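Local coordinates for protein glutamate receptor IIB (Drosophila melanogaster, PDB 4WXJ) that probably acts as a glutamate-gated ion channel of the postsynaptic membrane, here cut down to the two-lobed domain that binds the transmitter, at residues G41-L46 against I92-L97; I47-Q52 against L245-R250; H132-V135 against Q141-T144; N180-V185 against Q205-R210; I228-P231 against D235-S238. All blocks are in the same frame, centred on the assembly; numbering follows the deposited sequence.

Contact 1. Residues G41-L46 against I92-L97; sequences GYAVDL and IGICDL. With GLU (glutamic acid), chain C.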
# COMPACT_ATOMS: atom_id res chain seq x y z
N GLY A 41 -3.26 -7.18 -12.60
CA GLY A 41 -3.66 -6.51 -11.37
C GLY A 41 -4.19 -5.11 -11.62
O GLY A 41 -4.13 -4.60 -12.74
N TYR A 42 -4.70 -4.51 -10.55
CA TYR A 42 -5.24 -3.15 -10.60
C TYR A 42 -4.26 -2.17 -11.22
O TYR A 42 -4.64 -1.38 -12.09
CB TYR A 42 -5.61 -2.69 -9.18
CG TYR A 42 -6.11 -1.27 -9.11
CD1 TYR A 42 -5.23 -0.20 -9.07
CD2 TYR A 42 -7.47 -1.00 -9.06
CE1 TYR A 42 -5.68 1.10 -9.01
CE2 TYR A 42 -7.94 0.30 -8.99
CZ TYR A 42 -7.04 1.35 -8.97
OH TYR A 42 -7.49 2.64 -8.90
N ALA A 43 -3.01 -2.21 -10.78
CA ALA A 43 -2.00 -1.27 -11.24
C ALA A 43 -1.65 -1.52 -12.70
O ALA A 43 -1.32 -0.59 -13.43
CB ALA A 43 -0.76 -1.36 -10.37
N VAL A 44 -1.72 -2.78 -13.13
CA VAL A 44 -1.45 -3.12 -14.52
C VAL A 44 -2.52 -2.51 -15.42
O VAL A 44 -2.21 -1.86 -16.41
CB VAL A 44 -1.39 -4.64 -14.73
CG1 VAL A 44 -1.18 -4.98 -16.20
CG2 VAL A 44 -0.27 -5.25 -13.88
N ASP A 45 -3.79 -2.73 -15.07
CA ASP A 45 -4.90 -2.16 -15.82
C ASP A 45 -4.82 -0.63 -15.88
O ASP A 45 -5.07 -0.04 -16.93
CB ASP A 45 -6.24 -2.57 -15.20
CG ASP A 45 -6.56 -4.04 -15.40
OD1 ASP A 45 -5.86 -4.71 -16.20
OD2 ASP A 45 -7.52 -4.52 -14.77
N LEU A 46 -4.46 -0.00 -14.76
CA LEU A 46 -4.47 1.45 -14.68
C LEU A 46 -3.37 2.07 -15.55
O LEU A 46 -3.56 3.14 -16.13
CB LEU A 46 -4.31 1.91 -13.23
CG LEU A 46 -4.29 3.43 -13.00
CD1 LEU A 46 -5.53 4.10 -13.59
CD2 LEU A 46 -4.17 3.75 -11.52
N ILE A 92 8.26 6.05 -13.61
CA ILE A 92 6.95 5.92 -12.99
C ILE A 92 6.98 4.82 -11.93
O ILE A 92 7.49 3.72 -12.18
CB ILE A 92 5.86 5.61 -14.04
CG1 ILE A 92 5.64 6.84 -14.94
CG2 ILE A 92 4.55 5.21 -13.37
CD1 ILE A 92 4.72 6.60 -16.12
N GLY A 93 6.44 5.12 -10.75
CA GLY A 93 6.34 4.16 -9.67
C GLY A 93 4.89 4.01 -9.24
O GLY A 93 4.21 5.00 -9.00
N ILE A 94 4.41 2.77 -9.16
CA ILE A 94 3.00 2.53 -8.86
C ILE A 94 2.73 1.21 -8.14
O ILE A 94 3.37 0.19 -8.40
CB ILE A 94 2.15 2.56 -10.15
CG1 ILE A 94 0.66 2.40 -9.81
CG2 ILE A 94 2.61 1.49 -11.13
CD1 ILE A 94 -0.27 2.66 -10.98
N CYS A 95 1.75 1.27 -7.24
CA CYS A 95 1.16 0.13 -6.54
C CYS A 95 0.21 0.75 -5.53
O CYS A 95 -0.28 1.85 -5.75
CB CYS A 95 2.20 -0.76 -5.86
SG CYS A 95 3.18 0.07 -4.59
N ASP A 96 -0.05 0.06 -4.42
CA ASP A 96 -0.68 0.72 -3.28
C ASP A 96 0.36 1.61 -2.61
O ASP A 96 0.80 1.36 -1.49
CB ASP A 96 -1.25 -0.28 -2.27
CG ASP A 96 -0.27 -1.38 -1.91
OD1 ASP A 96 0.53 -1.78 -2.78
OD2 ASP A 96 -0.30 -1.83 -0.74
N LEU A 97 0.76 2.66 -3.33
CA LEU A 97 1.84 3.53 -2.90
C LEU A 97 1.25 4.77 -2.22
O LEU A 97 0.75 5.67 -2.88
CB LEU A 97 2.72 3.93 -4.09
CG LEU A 97 4.05 4.62 -3.79
CD1 LEU A 97 4.98 3.72 -2.99
CD2 LEU A 97 4.71 5.05 -5.09
N GLU C . 0.55 1.61 1.10
CA GLU C . 1.56 1.58 2.20
C GLU C . 2.83 2.30 1.78
O GLU C . 2.87 2.94 0.73
CB GLU C . 1.86 0.13 2.59
CG GLU C . 0.74 -0.56 3.35
CD GLU C . 0.71 -0.23 4.83
OE1 GLU C . -0.27 -0.60 5.50
OE2 GLU C . 1.67 0.41 5.34
OXT GLU C . 3.85 2.27 2.48

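Contact 2. Residues I47-Q52 against L245-R250; sequences IYMLAQ and LRLSER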
# COMPACT_ATOMS: atom_id res chain seq x y z
N ILE A 47 -2.22 1.40 -15.64
CA ILE A 47 -1.13 1.88 -16.49
C ILE A 47 -1.50 1.71 -17.96
O ILE A 47 -1.20 2.58 -18.78
CB ILE A 47 0.19 1.14 -16.19
CG1 ILE A 47 0.71 1.49 -14.79
CG2 ILE A 47 1.25 1.49 -17.24
CD1 ILE A 47 1.12 2.95 -14.60
N TYR A 48 -2.15 0.60 -18.29
CA TYR A 48 -2.65 0.37 -19.64
C TYR A 48 -3.66 1.45 -20.03
O TYR A 48 -3.60 2.00 -21.13
CB TYR A 48 -3.30 -1.01 -19.77
CG TYR A 48 -2.35 -2.11 -20.20
CD1 TYR A 48 -1.93 -2.21 -21.52
CD2 TYR A 48 -1.88 -3.04 -19.29
CE1 TYR A 48 -1.06 -3.21 -21.92
CE2 TYR A 48 -1.02 -4.05 -19.68
CZ TYR A 48 -0.61 -4.13 -20.99
OH TYR A 48 0.25 -5.13 -21.38
N MET A 49 -4.58 1.74 -19.12
CA MET A 49 -5.60 2.76 -19.35
C MET A 49 -4.97 4.14 -19.51
O MET A 49 -5.38 4.92 -20.37
CB MET A 49 -6.61 2.77 -18.20
CG MET A 49 -7.47 1.52 -18.11
SD MET A 49 -8.16 1.25 -16.47
CE MET A 49 -9.36 2.57 -16.38
N LEU A 50 -3.97 4.43 -18.68
CA LEU A 50 -3.27 5.71 -18.75
C LEU A 50 -2.38 5.79 -19.98
O LEU A 50 -2.21 6.86 -20.57
CB LEU A 50 -2.43 5.93 -17.49
CG LEU A 50 -3.20 6.31 -16.22
CD1 LEU A 50 -2.29 6.26 -15.01
CD2 LEU A 50 -3.81 7.70 -16.36
N ALA A 51 -1.80 4.66 -20.36
CA ALA A 51 -0.94 4.60 -21.54
C ALA A 51 -1.75 4.94 -22.79
O ALA A 51 -1.26 5.61 -23.69
CB ALA A 51 -0.31 3.23 -21.67
N GLN A 52 -3.00 4.47 -22.82
CA GLN A 52 -3.88 4.74 -23.94
C GLN A 52 -4.43 6.16 -23.86
O GLN A 52 -4.67 6.81 -24.88
CB GLN A 52 -5.03 3.73 -23.97
CG GLN A 52 -5.67 3.57 -25.34
CD GLN A 52 -7.18 3.45 -25.26
OE1 GLN A 52 -7.73 2.84 -24.35
NE2 GLN A 52 -7.87 4.04 -26.24
N LEU A 245 -7.60 11.86 -13.65
CA LEU A 245 -8.85 12.58 -13.41
C LEU A 245 -9.89 12.31 -14.50
O LEU A 245 -11.09 12.28 -14.22
CB LEU A 245 -8.57 14.08 -13.31
CG LEU A 245 -7.80 14.49 -12.05
CD1 LEU A 245 -7.21 15.88 -12.19
CD2 LEU A 245 -8.69 14.41 -10.82
N ARG A 246 -9.44 12.10 -15.73
CA ARG A 246 -10.35 11.74 -16.82
C ARG A 246 -11.02 10.40 -16.51
O ARG A 246 -12.24 10.28 -16.55
CB ARG A 246 -9.61 11.66 -18.15
CG ARG A 246 -10.49 11.27 -19.33
CD ARG A 246 -11.40 12.42 -19.74
NE ARG A 246 -10.85 13.15 -20.88
CZ ARG A 246 -11.19 14.40 -21.21
NH1 ARG A 246 -12.07 15.07 -20.48
NH2 ARG A 246 -10.63 14.97 -22.27
N LEU A 247 -10.20 9.40 -16.21
CA LEU A 247 -10.69 8.06 -15.90
C LEU A 247 -11.61 8.09 -14.69
O LEU A 247 -12.60 7.36 -14.63
CB LEU A 247 -9.52 7.11 -15.65
CG LEU A 247 -8.54 6.93 -16.82
CD1 LEU A 247 -7.33 6.11 -16.39
CD2 LEU A 247 -9.23 6.29 -18.01
N SER A 248 -11.29 8.94 -13.72
CA SER A 248 -12.10 9.07 -12.51
C SER A 248 -13.48 9.63 -12.84
O SER A 248 -14.50 9.05 -12.46
CB SER A 248 -11.41 9.98 -11.50
OG SER A 248 -12.19 10.12 -10.33
N GLU A 249 -13.51 10.74 -13.56
CA GLU A 249 -14.75 11.43 -13.85
C GLU A 249 -15.64 10.63 -14.80
O GLU A 249 -16.86 10.75 -14.77
CB GLU A 249 -14.46 12.82 -14.43
CG GLU A 249 -13.81 13.76 -13.42
CD GLU A 249 -13.33 15.07 -14.03
OE1 GLU A 249 -13.60 15.31 -15.23
OE2 GLU A 249 -12.68 15.86 -13.31
N ARG A 250 -15.03 9.80 -15.64
CA ARG A 250 -15.78 8.91 -16.52
C ARG A 250 -16.45 7.78 -15.74
O ARG A 250 -17.43 7.19 -16.20
CB ARG A 250 -14.87 8.31 -17.59
CG ARG A 250 -14.46 9.29 -18.68
CD ARG A 250 -15.58 9.52 -19.69
NE ARG A 250 -15.14 10.41 -20.75
CZ ARG A 250 -15.23 11.74 -20.71
NH1 ARG A 250 -15.74 12.35 -19.65
NH2 ARG A 250 -14.79 12.46 -21.73

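Contact 3. Residues H132-V135 against Q141-T144; sequences HDLV and QFGT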
# COMPACT_ATOMS: atom_id res chain seq x y z
N HIS A 132 -8.66 2.22 20.56
CA HIS A 132 -8.42 2.58 21.95
C HIS A 132 -8.39 1.34 22.83
O HIS A 132 -7.55 1.22 23.72
CB HIS A 132 -9.50 3.55 22.46
CG HIS A 132 -9.33 3.92 23.91
ND1 HIS A 132 -10.40 4.16 24.75
CD2 HIS A 132 -8.22 4.11 24.66
CE1 HIS A 132 -9.95 4.47 25.95
NE2 HIS A 132 -8.63 4.45 25.92
N ASP A 133 -9.30 0.41 22.58
CA ASP A 133 -9.35 -0.83 23.33
C ASP A 133 -8.12 -1.68 23.04
O ASP A 133 -7.56 -2.30 23.95
CB ASP A 133 -10.63 -1.61 23.00
CG ASP A 133 -11.89 -0.86 23.38
OD1 ASP A 133 -11.82 0.04 24.25
OD2 ASP A 133 -12.96 -1.17 22.82
N LEU A 134 -7.70 -1.71 21.78
CA LEU A 134 -6.55 -2.51 21.37
C LEU A 134 -5.26 -2.04 22.05
O LEU A 134 -4.47 -2.85 22.53
CB LEU A 134 -6.38 -2.44 19.84
CG LEU A 134 -5.22 -3.24 19.25
CD1 LEU A 134 -5.34 -4.73 19.56
CD2 LEU A 134 -5.14 -3.01 17.74
N VAL A 135 -5.06 -0.72 22.11
CA VAL A 135 -3.85 -0.17 22.70
C VAL A 135 -3.86 -0.24 24.22
O VAL A 135 -2.81 -0.24 24.86
CB VAL A 135 -3.63 1.30 22.27
CG1 VAL A 135 -3.52 1.41 20.76
CG2 VAL A 135 -4.74 2.20 22.79
N GLN A 141 -1.29 -8.75 20.84
CA GLN A 141 -0.26 -7.90 20.26
C GLN A 141 -0.72 -7.40 18.90
O GLN A 141 -1.68 -7.92 18.33
CB GLN A 141 1.07 -8.65 20.14
CG GLN A 141 1.66 -9.07 21.48
CD GLN A 141 3.05 -9.67 21.34
OE1 GLN A 141 3.39 -10.23 20.30
NE2 GLN A 141 3.85 -9.55 22.39
N PHE A 142 -0.04 -6.38 18.37
CA PHE A 142 -0.40 -5.82 17.08
C PHE A 142 0.78 -5.10 16.43
O PHE A 142 1.71 -4.68 17.12
CB PHE A 142 -1.58 -4.87 17.22
CG PHE A 142 -1.41 -3.84 18.29
CD1 PHE A 142 -1.80 -4.10 19.59
CD2 PHE A 142 -0.86 -2.60 18.00
CE1 PHE A 142 -1.64 -3.15 20.58
CE2 PHE A 142 -0.70 -1.65 18.99
CZ PHE A 142 -1.09 -1.92 20.28
N GLY A 143 0.73 -4.96 15.11
CA GLY A 143 1.79 -4.30 14.38
C GLY A 143 1.42 -3.91 12.96
O GLY A 143 0.28 -4.07 12.53
N THR A 144 2.42 -3.41 12.23
CA THR A 144 2.23 -2.92 10.87
C THR A 144 3.36 -3.41 9.97
O THR A 144 4.26 -4.11 10.41
CB THR A 144 2.21 -1.37 10.81
OG1 THR A 144 3.50 -0.85 11.15
CG2 THR A 144 1.18 -0.80 11.77

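Contact 4. Residues N180-V185 against Q205-R210; sequences NNEEGV and QYYVQR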
# COMPACT_ATOMS: atom_id res chain seq x y z
N ASN A 180 5.40 -7.30 4.67
CA ASN A 180 4.35 -6.93 3.71
C ASN A 180 2.96 -7.32 4.20
O ASN A 180 2.81 -7.90 5.28
CB ASN A 180 4.63 -7.58 2.35
CG ASN A 180 4.82 -9.09 2.44
OD1 ASN A 180 4.19 -9.76 3.26
ND2 ASN A 180 5.69 -9.63 1.60
N ASN A 181 1.94 -7.00 3.41
CA ASN A 181 0.56 -7.33 3.75
C ASN A 181 0.35 -8.83 3.89
O ASN A 181 -0.39 -9.28 4.77
CB ASN A 181 -0.40 -6.78 2.69
CG ASN A 181 -0.58 -5.28 2.79
OD1 ASN A 181 -0.40 -4.56 1.80
ND2 ASN A 181 -0.94 -4.79 3.97
N GLU A 182 0.98 -9.61 3.01
CA GLU A 182 0.82 -11.06 3.00
C GLU A 182 1.25 -11.67 4.34
O GLU A 182 0.52 -12.46 4.92
CB GLU A 182 1.62 -11.70 1.86
CG GLU A 182 1.06 -11.44 0.47
CD GLU A 182 1.34 -10.04 -0.05
OE1 GLU A 182 2.09 -9.29 0.61
OE2 GLU A 182 0.81 -9.70 -1.12
N GLU A 183 2.43 -11.29 4.81
CA GLU A 183 2.94 -11.80 6.08
C GLU A 183 2.06 -11.34 7.24
O GLU A 183 1.85 -12.08 8.19
CB GLU A 183 4.39 -11.34 6.31
CG GLU A 183 5.03 -11.94 7.56
CD GLU A 183 6.36 -11.29 7.92
OE1 GLU A 183 6.99 -10.68 7.03
OE2 GLU A 183 6.76 -11.38 9.10
N GLY A 184 1.55 -10.12 7.14
CA GLY A 184 0.67 -9.59 8.16
C GLY A 184 -0.60 -10.42 8.29
O GLY A 184 -0.97 -10.84 9.39
N VAL A 185 -1.26 -10.66 7.16
CA VAL A 185 -2.47 -11.47 7.13
C VAL A 185 -2.19 -12.91 7.57
O VAL A 185 -2.96 -13.50 8.32
CB VAL A 185 -3.10 -11.47 5.72
CG1 VAL A 185 -4.29 -12.42 5.65
CG2 VAL A 185 -3.52 -10.07 5.33
N GLN A 205 -9.91 -4.89 3.04
CA GLN A 205 -11.11 -5.35 2.35
C GLN A 205 -10.79 -6.53 1.45
O GLN A 205 -11.53 -7.52 1.43
CB GLN A 205 -11.73 -4.22 1.53
CG GLN A 205 -13.02 -4.61 0.82
CD GLN A 205 -13.48 -3.58 -0.20
OE1 GLN A 205 -12.75 -2.65 -0.53
NE2 GLN A 205 -14.69 -3.76 -0.72
N TYR A 206 -9.70 -6.42 0.71
CA TYR A 206 -9.29 -7.47 -0.22
C TYR A 206 -9.09 -8.81 0.48
O TYR A 206 -9.55 -9.84 -0.01
CB TYR A 206 -8.00 -7.08 -0.94
CG TYR A 206 -7.47 -8.18 -1.82
CD1 TYR A 206 -7.96 -8.37 -3.10
CD2 TYR A 206 -6.48 -9.05 -1.36
CE1 TYR A 206 -7.47 -9.38 -3.91
CE2 TYR A 206 -5.99 -10.06 -2.17
CZ TYR A 206 -6.49 -10.22 -3.44
OH TYR A 206 -6.01 -11.23 -4.24
N TYR A 207 -8.42 -8.78 1.63
CA TYR A 207 -8.06 -10.01 2.32
C TYR A 207 -9.18 -10.56 3.20
O TYR A 207 -9.34 -11.77 3.32
CB TYR A 207 -6.80 -9.79 3.17
CG TYR A 207 -5.52 -9.84 2.37
CD1 TYR A 207 -5.00 -11.06 1.95
CD2 TYR A 207 -4.83 -8.68 2.05
CE1 TYR A 207 -3.83 -11.11 1.22
CE2 TYR A 207 -3.66 -8.73 1.32
CZ TYR A 207 -3.16 -9.95 0.90
OH TYR A 207 -1.99 -10.01 0.18
N VAL A 208 -9.97 -9.67 3.79
CA VAL A 208 -11.04 -10.10 4.69
C VAL A 208 -12.14 -10.81 3.90
O VAL A 208 -12.82 -11.70 4.41
CB VAL A 208 -11.63 -8.92 5.49
CG1 VAL A 208 -12.59 -8.09 4.65
CG2 VAL A 208 -12.32 -9.42 6.75
N GLN A 209 -12.31 -10.41 2.64
CA GLN A 209 -13.30 -11.03 1.77
C GLN A 209 -12.89 -12.42 1.30
O GLN A 209 -13.73 -13.22 0.90
CB GLN A 209 -13.55 -10.13 0.55
CG GLN A 209 -14.33 -8.86 0.87
CD GLN A 209 -14.49 -7.92 -0.32
OE1 GLN A 209 -15.25 -6.95 -0.25
NE2 GLN A 209 -13.78 -8.19 -1.41
N ARG A 210 -11.59 -12.71 1.36
CA ARG A 210 -11.04 -13.98 0.88
C ARG A 210 -10.60 -14.90 2.01
O ARG A 210 -10.03 -15.97 1.77
CB ARG A 210 -9.86 -13.70 -0.06
CG ARG A 210 -10.29 -13.11 -1.40
CD ARG A 210 -9.14 -12.46 -2.14
NE ARG A 210 -9.57 -11.94 -3.44
CZ ARG A 210 -10.31 -10.84 -3.60
NH1 ARG A 210 -10.71 -10.14 -2.54
NH2 ARG A 210 -10.65 -10.45 -4.82

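Contact 5. Residues I228-P231 against D235-S238; sequences IAVP and DFRS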
# COMPACT_ATOMS: atom_id res chain seq x y z
N ILE A 228 0.56 7.92 -8.07
CA ILE A 228 1.66 7.47 -8.91
C ILE A 228 2.88 8.33 -8.62
O ILE A 228 2.81 9.56 -8.69
CB ILE A 228 1.30 7.54 -10.41
CG1 ILE A 228 0.19 6.53 -10.73
CG2 ILE A 228 2.55 7.27 -11.26
CD1 ILE A 228 -0.26 6.54 -12.18
N ALA A 229 3.99 7.69 -8.29
CA ALA A 229 5.22 8.39 -7.97
C ALA A 229 6.03 8.65 -9.24
O ALA A 229 6.16 7.77 -10.09
CB ALA A 229 6.05 7.60 -6.97
N VAL A 230 6.56 9.86 -9.36
CA VAL A 230 7.44 10.23 -10.47
C VAL A 230 8.59 11.07 -9.93
O VAL A 230 8.49 11.64 -8.85
CB VAL A 230 6.69 11.01 -11.57
CG1 VAL A 230 5.56 10.17 -12.14
CG2 VAL A 230 6.16 12.34 -11.03
N PRO A 231 9.70 11.15 -10.69
CA PRO A 231 10.83 11.97 -10.24
C PRO A 231 10.43 13.43 -10.06
O PRO A 231 9.54 13.90 -10.77
CB PRO A 231 11.85 11.82 -11.37
CG PRO A 231 11.48 10.56 -12.06
CD PRO A 231 9.99 10.47 -11.96
N ASP A 235 8.28 16.26 -16.29
CA ASP A 235 7.45 17.02 -17.21
C ASP A 235 6.19 16.27 -17.64
O ASP A 235 5.32 16.83 -18.31
CB ASP A 235 8.25 17.42 -18.45
CG ASP A 235 8.68 16.22 -19.27
OD1 ASP A 235 8.90 15.14 -18.69
OD2 ASP A 235 8.80 16.36 -20.51
N PHE A 236 6.09 15.00 -17.25
CA PHE A 236 4.94 14.17 -17.59
C PHE A 236 4.05 13.91 -16.37
O PHE A 236 3.19 13.03 -16.39
CB PHE A 236 5.40 12.84 -18.20
CG PHE A 236 6.36 12.08 -17.34
CD1 PHE A 236 5.89 11.16 -16.40
CD2 PHE A 236 7.72 12.26 -17.46
CE1 PHE A 236 6.77 10.46 -15.61
CE2 PHE A 236 8.61 11.56 -16.67
CZ PHE A 236 8.13 10.65 -15.75
N ARG A 237 4.26 14.68 -15.31
CA ARG A 237 3.46 14.56 -14.10
C ARG A 237 2.03 15.02 -14.35
O ARG A 237 1.08 14.30 -14.06
CB ARG A 237 4.08 15.38 -12.96
CG ARG A 237 3.27 15.39 -11.67
CD ARG A 237 3.96 16.22 -10.60
NE ARG A 237 4.19 17.59 -11.05
CZ ARG A 237 3.34 18.60 -10.89
NH1 ARG A 237 2.18 18.42 -10.26
NH2 ARG A 237 3.66 19.80 -11.34
N SER A 238 1.89 16.23 -14.89
CA SER A 238 0.58 16.80 -15.18
C SER A 238 -0.17 15.95 -16.20
O SER A 238 -1.38 15.76 -16.09
CB SER A 238 0.73 18.23 -15.71
OG SER A 238 1.31 19.08 -14.73

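Contact 1. Residues G41-L46 against I92-L97
The glutamate site of this clamshell ligand-binding domain is built partly on lobe 1, where Ala43 and Leu46 of helix 42-54 pack on Ile94. Ile94 lies on the chain that leads from strand 92-93 of the parallel sheet into the pocket. The contact is buried and apolar, and no hydrogen bond crosses it.

Ile94 supplies one whole side of it. Its CG1 lies anti to the backbone N (chi1 -176°), and the chain stays extended beyond that, which carries CD1 out to the helix. The methyl group of Ala43 sits beside both of these carbons: Ala43 CB is 4.1 Å from Ile94 CG1. One turn on, Leu46 comes in at a slant and touches with a single branch, Leu46 CD2 to Ile94 CD1 at 4.1 Å. The helix starts just before, with Gly41 as N-cap residue, and Gly41 O accepts from Asp45 N at 3.0 Å. Ile228 of strand 214-230 also packs on Ile94.

Past Ile94 the backbone turns sharply. Asp96 is the centre of an inverse gamma turn, closed by a weak bond from Leu97 N to Cys95 O of 2.8 Å. Asp96 OD2 is gripped by Tyr68 OH and Asn203 ND2, which should fix the rotation of the carboxylate. Arg103, Thr98, Ala149, Thr150 and Glu200 also hydrogen-bond the ligand. From this turn the ligand takes a main-chain acceptor: the amino nitrogen N of the bound glutamate donates to Asp96 O at 2.6 Å.

Contact 2. Residues I47-Q52 against L245-R250
Met49 is the first residue along segment 47-52 to meet helix 237-250, and Leu247 is what it meets. Just ahead of it, Ile47 and Tyr48 face other parts of the lobe; Ile47 O takes the helical bond from Ala51 N at 2.7 Å.

Met49 touches Leu247 at both ends of its side chain. Near the backbone, Met49 CB is 3.9 Å from Leu247 CD1. Further out the chain bends at its third torsion (chi3 70°). This brings the terminal methyl back onto the leucine, with Met49 CE 4.1 Å from Leu247 CD2. Met49 CE lies equally near Leu247 CD1, at 4.1 Å, so this methyl touches both branches of the leucine.

Leu50 comes next. Its side chain leaves the helix to one flank, but the end swings over to the same leucine. Leu50 CD2 is 3.9 Å from Leu247 CD1, and Leu50 CG lies 4.1 Å from that same methyl. Leu247 CD1 is thus wedged between Met49 and Leu50. The helices stay well apart: Met49 CA and Leu247 CA are the nearest such pair, at 8.1 Å. All the touching atoms are carbon, with no hydrogen bond across.

The pair lies in lobe 1, away from the glutamate pocket. Helix 252-261 packs beside both partners, through Leu256 on Met49 and Leu253 on Leu247. On another side of helix 42-54, Ile47 and Ala51 rest on Phe58 of strand 57-62.

Contact 3. Residues H132-V135 against Q141-T144
A helix-loop-strand unit of lobe 2 closes here: Phe142 of strand 141-143 comes back against Leu134 and Val135, in the last turn of helix 131-135. That strand is an outermost one of the mixed sheet.

Leu134 lies over one face of the Phe142 ring. Its CG stands 4.0 Å from the ring centroid, 29° off the ring normal, a CH-pi contact. The closest side-chain pair is Leu134 CG to Phe142 CD1 at 3.5 Å. Both methyls join in: Leu134 CD1 is 3.6 Å from Phe142 CD1, while Leu134 CD2 lies above the rim near CG. The two side chains run past each other in opposite directions. Phe142 CG sits between its own backbone N and carbonyl carbon (chi1 51°), which sends the ring toward the helix end. There its far atom meets the next residue, with Val135 CG1 4.2 Å from Phe142 CZ.

Phe172 meets the same ring edge-to-face, and Met169 and Leu198 also pack on it. With an alanine here instead of Phe142, Leu134 would probably lose the ring face beneath it, and a gap would open between the helix end and the sheet.

One contact is polar on one side. Leu134 O is 3.4 Å from Phe142 CE1 and accepts a hydrogen bond from Gln137 NE2. The ring C-H may add a faint attraction, but dispersion probably supplies most of the hold.

Contact 4. Residues N180-V185 against Q205-R210
Val185 and Tyr207 form the tight part of a helix-helix contact in lobe 2, between helices 181-191 and 201-208. A methyl of the valine sits over one face of the ring. Val185 CG2 is 3.8 Å from the Tyr207 ring centroid and 19° off its normal, a CH-pi contact. Its nearest ring atom is Tyr207 CG, at 3.6 Å. The opposite face is covered from within its own helix, by Tyr206 CD2, so the ring is sandwiched, which should limit its turning. Asn181 CB adds a looser touch at 4.0 Å from Tyr207 CE2.

The hydroxyl end is the looser side. The Glu182 chain bends at chi2 (76°), and its carboxylate reaches the ring edge nearly at right angles to the ring plane. Glu182 OE2 is 3.1 Å from Tyr207 OH, but the angle is poor for a hydrogen bond. Replacing Tyr207 by an alanine would probably leave Val185 CG2 without the ring face it sits on and open a gap between the two helices. Further out, the exposed Arg210 folds back over Tyr206, and Arg210 NH1 donates to Tyr206 O at 2.8 Å.

The start of helix 181-191 faces the pocket: the Asn181 side chain is about 4 Å from the bound glutamate. Asn181 OD1 also makes a weak hydrogen bond with Tyr68 OH of lobe 1. Asn180 is the N-cap, and its OD1 accepts from Glu183 N at 2.8 Å, nearly straight at 168°.

Contact 5. Residues I228-P231 against D235-S238
Apolar contacts carry the meeting of Val230 with Phe236. Val230 CG1 is 3.7 Å from Phe236 CE1, and Val230 CB lies 4.1 Å from the same ring atom. The two side chains slide past each other in opposite directions. The ring is brought in by its first torsion (chi1 55°), since the bond from CA to CB does not itself aim at the strand. Pro231 touches the neighbouring ring atom, with Pro231 CD 4.2 Å from Phe236 CZ. Both approaches are oblique to the ring.

A second apolar touch uses the other valine branch. Val230 CG2 is 4.2 Å from Arg237 CB, and the two side chains cross at about a right angle.

These residues make a strand-turn-helix corner of lobe 1. From strand 214-230 the chain reverses through a short loop, and Phe236 takes the N-cap position of helix 237-250. The Phe236 ring also meets that of Tyr11, with planes at about 30°, and packs on Ile92.

No hydrogen bond crosses between the two segments; the polar links lie around them. The backbone of Val230 is hydrogen-bonded to Asp108 on the neighbouring strand. Arg237 bends at chi3 (57°), and its NE forms a long, weak ion pair with Asp108 OD2.

From the N terminus, helix 42-54 enters two contacts in turn. Contact 1 closes first, when the chain returns through 92-97. Contact 2 opens inside that loop but closes only at 245-250, so the two cross. Contacts 3, 4 and 5 follow in series, all nested within the long loop of contact 2. Contacts 3 and 4 lie in lobe 2, about 17 Å apart between centres. Contact 5 brings the chain back to lobe 1, where Leu50 packs on Ile228 and Ala229 O probably accepts a bond from Gly93 N. Across the cleft, Asp96 of contact 1 packs against Asn181 of contact 4, beside the bound glutamate.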